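Long-range contacts in putative type VI secretion protein (Escherichia coli, PDB 6SKI), which probably forms part of the puncturing tip of the type VI secretion system, its C-terminal region here being bound to a second protein chain: residues G779-T784 with G814-V819; P795-T800 with K828-K833. All coordinates share one frame; numbering follows the deposited sequence.

Contact 1: residues G779-T784 with G814-V819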
# COMPACT_ATOMS: atom_id res chain seq x y z
N GLY B 779 -29.22 10.34 -40.67
CA GLY B 779 -30.50 10.13 -40.06
C GLY B 779 -30.36 9.99 -38.56
O GLY B 779 -29.33 10.35 -37.98
N GLY B 780 -31.39 9.45 -37.93
CA GLY B 780 -31.39 9.29 -36.49
C GLY B 780 -32.68 8.65 -36.02
O GLY B 780 -33.53 8.26 -36.82
N PHE B 781 -32.81 8.56 -34.70
CA PHE B 781 -33.94 7.90 -34.06
C PHE B 781 -34.80 8.91 -33.32
O PHE B 781 -34.39 10.04 -33.03
CB PHE B 781 -33.46 6.83 -33.08
CG PHE B 781 -32.63 5.76 -33.70
CD1 PHE B 781 -31.26 5.91 -33.83
CD2 PHE B 781 -33.20 4.58 -34.13
CE1 PHE B 781 -30.49 4.92 -34.40
CE2 PHE B 781 -32.44 3.58 -34.69
CZ PHE B 781 -31.08 3.76 -34.82
N ILE B 782 -36.02 8.48 -33.00
CA ILE B 782 -36.96 9.27 -32.21
C ILE B 782 -37.62 8.34 -31.20
O ILE B 782 -38.27 7.37 -31.59
CB ILE B 782 -38.02 9.97 -33.07
CG1 ILE B 782 -37.38 10.95 -34.04
CG2 ILE B 782 -39.05 10.67 -32.19
CD1 ILE B 782 -38.37 11.79 -34.81
N LEU B 783 -37.46 8.64 -29.92
CA LEU B 783 -37.97 7.78 -28.86
C LEU B 783 -39.36 8.24 -28.44
O LEU B 783 -39.57 9.42 -28.14
CB LEU B 783 -37.04 7.79 -27.65
CG LEU B 783 -37.45 6.83 -26.52
CD1 LEU B 783 -37.29 5.39 -26.94
CD2 LEU B 783 -36.64 7.12 -25.28
N THR B 784 -40.31 7.31 -28.43
CA THR B 784 -41.68 7.59 -28.03
C THR B 784 -42.17 6.42 -27.19
O THR B 784 -41.58 5.33 -27.20
CB THR B 784 -42.56 7.83 -29.26
OG1 THR B 784 -41.93 8.78 -30.12
CG2 THR B 784 -43.92 8.38 -28.87
N GLY B 814 -37.67 13.91 -28.11
CA GLY B 814 -37.12 12.57 -28.03
C GLY B 814 -36.34 12.17 -29.26
O GLY B 814 -36.47 11.04 -29.73
N LYS B 815 -35.51 13.07 -29.77
CA LYS B 815 -34.77 12.85 -31.00
C LYS B 815 -33.29 12.69 -30.71
O LYS B 815 -32.71 13.48 -29.95
CB LYS B 815 -34.99 13.98 -32.01
CG LYS B 815 -36.45 14.19 -32.39
CD LYS B 815 -36.60 15.30 -33.43
CE LYS B 815 -35.28 15.62 -34.12
NZ LYS B 815 -35.48 16.33 -35.42
N THR B 816 -32.68 11.68 -31.31
CA THR B 816 -31.26 11.42 -31.19
C THR B 816 -30.47 12.52 -31.91
O THR B 816 -31.04 13.36 -32.61
CB THR B 816 -30.96 10.03 -31.76
OG1 THR B 816 -31.87 9.08 -31.19
CG2 THR B 816 -29.57 9.56 -31.42
N ALA B 817 -29.16 12.53 -31.71
CA ALA B 817 -28.34 13.42 -32.52
C ALA B 817 -28.17 12.83 -33.92
O ALA B 817 -28.11 11.61 -34.07
CB ALA B 817 -26.98 13.65 -31.88
N PRO B 818 -28.10 13.67 -34.96
CA PRO B 818 -28.01 13.14 -36.32
C PRO B 818 -26.74 12.32 -36.53
O PRO B 818 -25.68 12.62 -35.97
CB PRO B 818 -28.02 14.40 -37.19
CG PRO B 818 -28.56 15.48 -36.30
CD PRO B 818 -28.05 15.14 -34.94
N VAL B 819 -26.86 11.28 -37.35
CA VAL B 819 -25.72 10.44 -37.68
C VAL B 819 -25.77 10.04 -39.15
O VAL B 819 -24.82 10.26 -39.90
CB VAL B 819 -25.66 9.19 -36.79
CG1 VAL B 819 -26.97 8.42 -36.88
CG2 VAL B 819 -24.49 8.32 -37.19
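Strand 780-784 and the irregular loop 814-819, part of the connection between strands 805-809 and 828-831, run roughly antiparallel, their end-to-end directions 156° apart, and are tied by sparse backbone hydrogen bonds with a single beta bridge, between Ile782 and Lys815. Three carbonyls serve the pairing. Leu783 N donates to Gly814 O at 2.6 Å, and Thr816 N donates to Phe781 O at 2.9 Å. Farther along, Val819 N reaches Gly779 O at 2.7 Å. Phe781 N and Thr816 O do not complete their pair, and the Gly779-Val819 bond is one residue out of step with the bridge, so the pairing stops short of a regular ladder.

Thr816 reaches its acceptor a second time, weakly. With chi1 at -50°, OG1 is turned to the side of its own backbone N and adds a weak hydrogen bond to Phe781 O, at 3.3 Å. Thr816 OG1 also sits at the edge of the Phe781 ring, near its plane, while the two side chains lie side by side and point the same way. Ile782 and Lys815 also run alongside each other: Ile782 CG1 meets Lys815 CG at 3.8 Å, an apolar contact of aliphatic stems, and Ile782 CD1 continues it. The chain of Lys815 then bends at chi3, and the lysine makes a cation-pi contact with Trp22 of the neighbouring chain. Two glycines suit their places: Gly814 has positive phi, and Gly779 has backbone angles (phi 134°) that call for glycine.

On its other edge strand 780-784 forms a parallel ladder with a strand of the neighbouring chain, which carries the sheet across the interface. Phe781 and Leu783 meanwhile pack on Val829 and Phe831 of strand 828-831, and Thr816 and Val819 of the loop face strand 795-799.

Contact 2: residues P795-T800 with K828-K833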
# COMPACT_ATOMS: atom_id res chain seq x y z
N PRO B 795 -31.18 9.04 -22.04
CA PRO B 795 -29.85 8.78 -22.60
C PRO B 795 -29.92 7.75 -23.72
O PRO B 795 -30.82 6.90 -23.76
CB PRO B 795 -29.07 8.24 -21.40
CG PRO B 795 -29.81 8.74 -20.21
CD PRO B 795 -31.25 8.69 -20.62
N TYR B 796 -28.96 7.83 -24.64
CA TYR B 796 -28.91 6.90 -25.75
C TYR B 796 -27.46 6.59 -26.10
O TYR B 796 -26.54 7.32 -25.74
CB TYR B 796 -29.66 7.43 -26.98
CG TYR B 796 -29.09 8.70 -27.58
CD1 TYR B 796 -29.77 9.90 -27.46
CD2 TYR B 796 -27.90 8.70 -28.29
CE1 TYR B 796 -29.27 11.06 -28.00
CE2 TYR B 796 -27.38 9.85 -28.83
CZ TYR B 796 -28.08 11.03 -28.69
OH TYR B 796 -27.57 12.18 -29.23
N ARG B 797 -27.28 5.49 -26.82
CA ARG B 797 -26.00 5.11 -27.41
C ARG B 797 -26.28 4.54 -28.79
O ARG B 797 -26.79 3.42 -28.89
CB ARG B 797 -25.25 4.10 -26.55
CG ARG B 797 -23.75 4.07 -26.79
CD ARG B 797 -23.01 3.57 -25.57
NE ARG B 797 -23.72 2.47 -24.92
CZ ARG B 797 -24.04 2.45 -23.64
NH1 ARG B 797 -23.71 3.46 -22.85
NH2 ARG B 797 -24.69 1.41 -23.13
N LEU B 798 -25.96 5.28 -29.83
CA LEU B 798 -26.15 4.82 -31.20
C LEU B 798 -24.82 4.29 -31.72
O LEU B 798 -23.79 4.98 -31.66
CB LEU B 798 -26.70 5.94 -32.09
CG LEU B 798 -25.82 7.02 -32.71
CD1 LEU B 798 -25.25 6.58 -34.05
CD2 LEU B 798 -26.58 8.32 -32.86
N THR B 799 -24.82 3.04 -32.20
CA THR B 799 -23.63 2.38 -32.71
C THR B 799 -23.86 2.04 -34.18
O THR B 799 -24.93 1.54 -34.54
CB THR B 799 -23.31 1.12 -31.92
OG1 THR B 799 -24.33 0.13 -32.14
CG2 THR B 799 -23.25 1.43 -30.43
N THR B 800 -22.85 2.30 -35.01
CA THR B 800 -22.94 2.00 -36.43
C THR B 800 -22.46 0.59 -36.73
O THR B 800 -21.27 0.33 -36.84
CB THR B 800 -22.11 2.99 -37.27
OG1 THR B 800 -20.75 2.56 -37.31
CG2 THR B 800 -22.18 4.38 -36.66
N LYS B 828 -27.87 1.00 -34.80
CA LYS B 828 -28.76 0.57 -33.73
C LYS B 828 -28.56 1.46 -32.52
O LYS B 828 -27.44 1.89 -32.23
CB LYS B 828 -28.53 -0.90 -33.36
CG LYS B 828 -27.16 -1.22 -32.80
CD LYS B 828 -26.63 -2.53 -33.35
CE LYS B 828 -26.27 -2.40 -34.82
NZ LYS B 828 -25.17 -1.42 -35.04
N VAL B 829 -29.65 1.74 -31.82
CA VAL B 829 -29.66 2.66 -30.69
C VAL B 829 -29.98 1.89 -29.42
O VAL B 829 -30.88 1.03 -29.40
CB VAL B 829 -30.66 3.81 -30.92
CG1 VAL B 829 -32.09 3.31 -30.91
CG2 VAL B 829 -30.47 4.90 -29.88
N GLU B 830 -29.21 2.15 -28.37
CA GLU B 830 -29.48 1.64 -27.04
C GLU B 830 -29.86 2.82 -26.15
O GLU B 830 -29.11 3.79 -26.05
CB GLU B 830 -28.26 0.92 -26.47
CG GLU B 830 -27.90 -0.36 -27.19
CD GLU B 830 -26.67 -0.23 -28.06
OE1 GLU B 830 -26.77 -0.43 -29.29
OE2 GLU B 830 -25.59 0.07 -27.51
N PHE B 831 -31.02 2.73 -25.51
CA PHE B 831 -31.54 3.81 -24.68
C PHE B 831 -31.30 3.51 -23.21
O PHE B 831 -31.56 2.39 -22.75
CB PHE B 831 -33.03 4.03 -24.94
CG PHE B 831 -33.32 4.63 -26.29
CD1 PHE B 831 -32.92 5.91 -26.59
CD2 PHE B 831 -34.01 3.90 -27.24
CE1 PHE B 831 -33.18 6.46 -27.83
CE2 PHE B 831 -34.28 4.44 -28.48
CZ PHE B 831 -33.86 5.72 -28.77
N GLY B 832 -30.81 4.50 -22.48
CA GLY B 832 -30.48 4.35 -21.08
C GLY B 832 -31.68 4.50 -20.17
O GLY B 832 -32.82 4.19 -20.55
N LYS B 833 -31.43 4.99 -18.96
CA LYS B 833 -32.46 5.11 -17.94
C LYS B 833 -32.61 6.57 -17.54
O LYS B 833 -31.71 7.39 -17.71
CB LYS B 833 -32.13 4.25 -16.72
CG LYS B 833 -31.45 2.94 -17.05
CD LYS B 833 -32.44 1.79 -17.07
CE LYS B 833 -31.94 0.67 -17.97
NZ LYS B 833 -33.05 -0.16 -18.48
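Thr799 O receives two donors from Lys828, the backbone N and the side-chain NZ, each at 3.0 Å. The lysine manages this by curling back on itself: CG stands between its backbone N and carbonyl carbon (chi1 63°), and further bends at chi2, chi3 and chi4 bring NZ above the plane of the carbonyl. On the way its CG passes Thr799 OG1 at 3.2 Å, and NZ also makes a weak hydrogen bond to that hydroxyl. On the same sheet face, Arg797 and Glu830 are joined by a long salt bridge, NE to OE2 at 4.0 Å. The oxygen comes in at the edge of the guanidinium, near its plane, although the two planar groups are turned 51° apart. Beyond it, Arg797 NH1 has a salt-bridge partner in Asp228 of the neighbouring chain, so the arginine faces two acids.

These side chains are positioned by a regular antiparallel ladder of strands 795-799 and 828-831, directed 158° apart. Arg797 with Glu830 and Thr799 with Lys828 are hydrogen-bonded pairs; Tyr796 with Phe831 and Leu798 with Val829 are non-hydrogen-bonded. Gly832 N to Pro795 O, at 2.7 Å, extends the bonding past the end of strand 828-831.

The opposite face, with Tyr796, Leu798, Val829 and Phe831, is largely apolar. Tyr796 CB lies oblique to the Phe831 ring, 3.6 Å from CD1, while Val829 CG2 sits over one ring face, offset toward the rim. Pro795 O meets the ring's edge in its plane. Val829 CG2 also touches Tyr796 CB, at 3.9 Å. Strand 795-799 is the middle one of a three-stranded sheet, bonded on its far edge to strand 805-809, where Leu806 packs on Leu798, and Ile805 on Arg797 and Thr799.

Both contacts are partly buried, contact 1 more so (five of ten touching residues, against four of twelve); Lys828 and Thr800 of contact 2 are exposed. Contact 2 pairs two strands of one antiparallel sheet, whereas contact 1 ties strand 780-784 to a loop across the face of that sheet bearing Tyr796 and Leu798. There Tyr796 OH and Ala817 N form a probable hydrogen bond at 3.0 Å, and Thr816 CG2 packs against Tyr796 and Leu798. Contact 1 rests on backbone bonds, glycines, one threonine and an aliphatic contact of Ile782 with Lys815; contact 2 adds charged side chains. Each reaches the neighbouring chain, contact 1 by a parallel ladder and a cation-pi contact, contact 2 partly by a salt bridge.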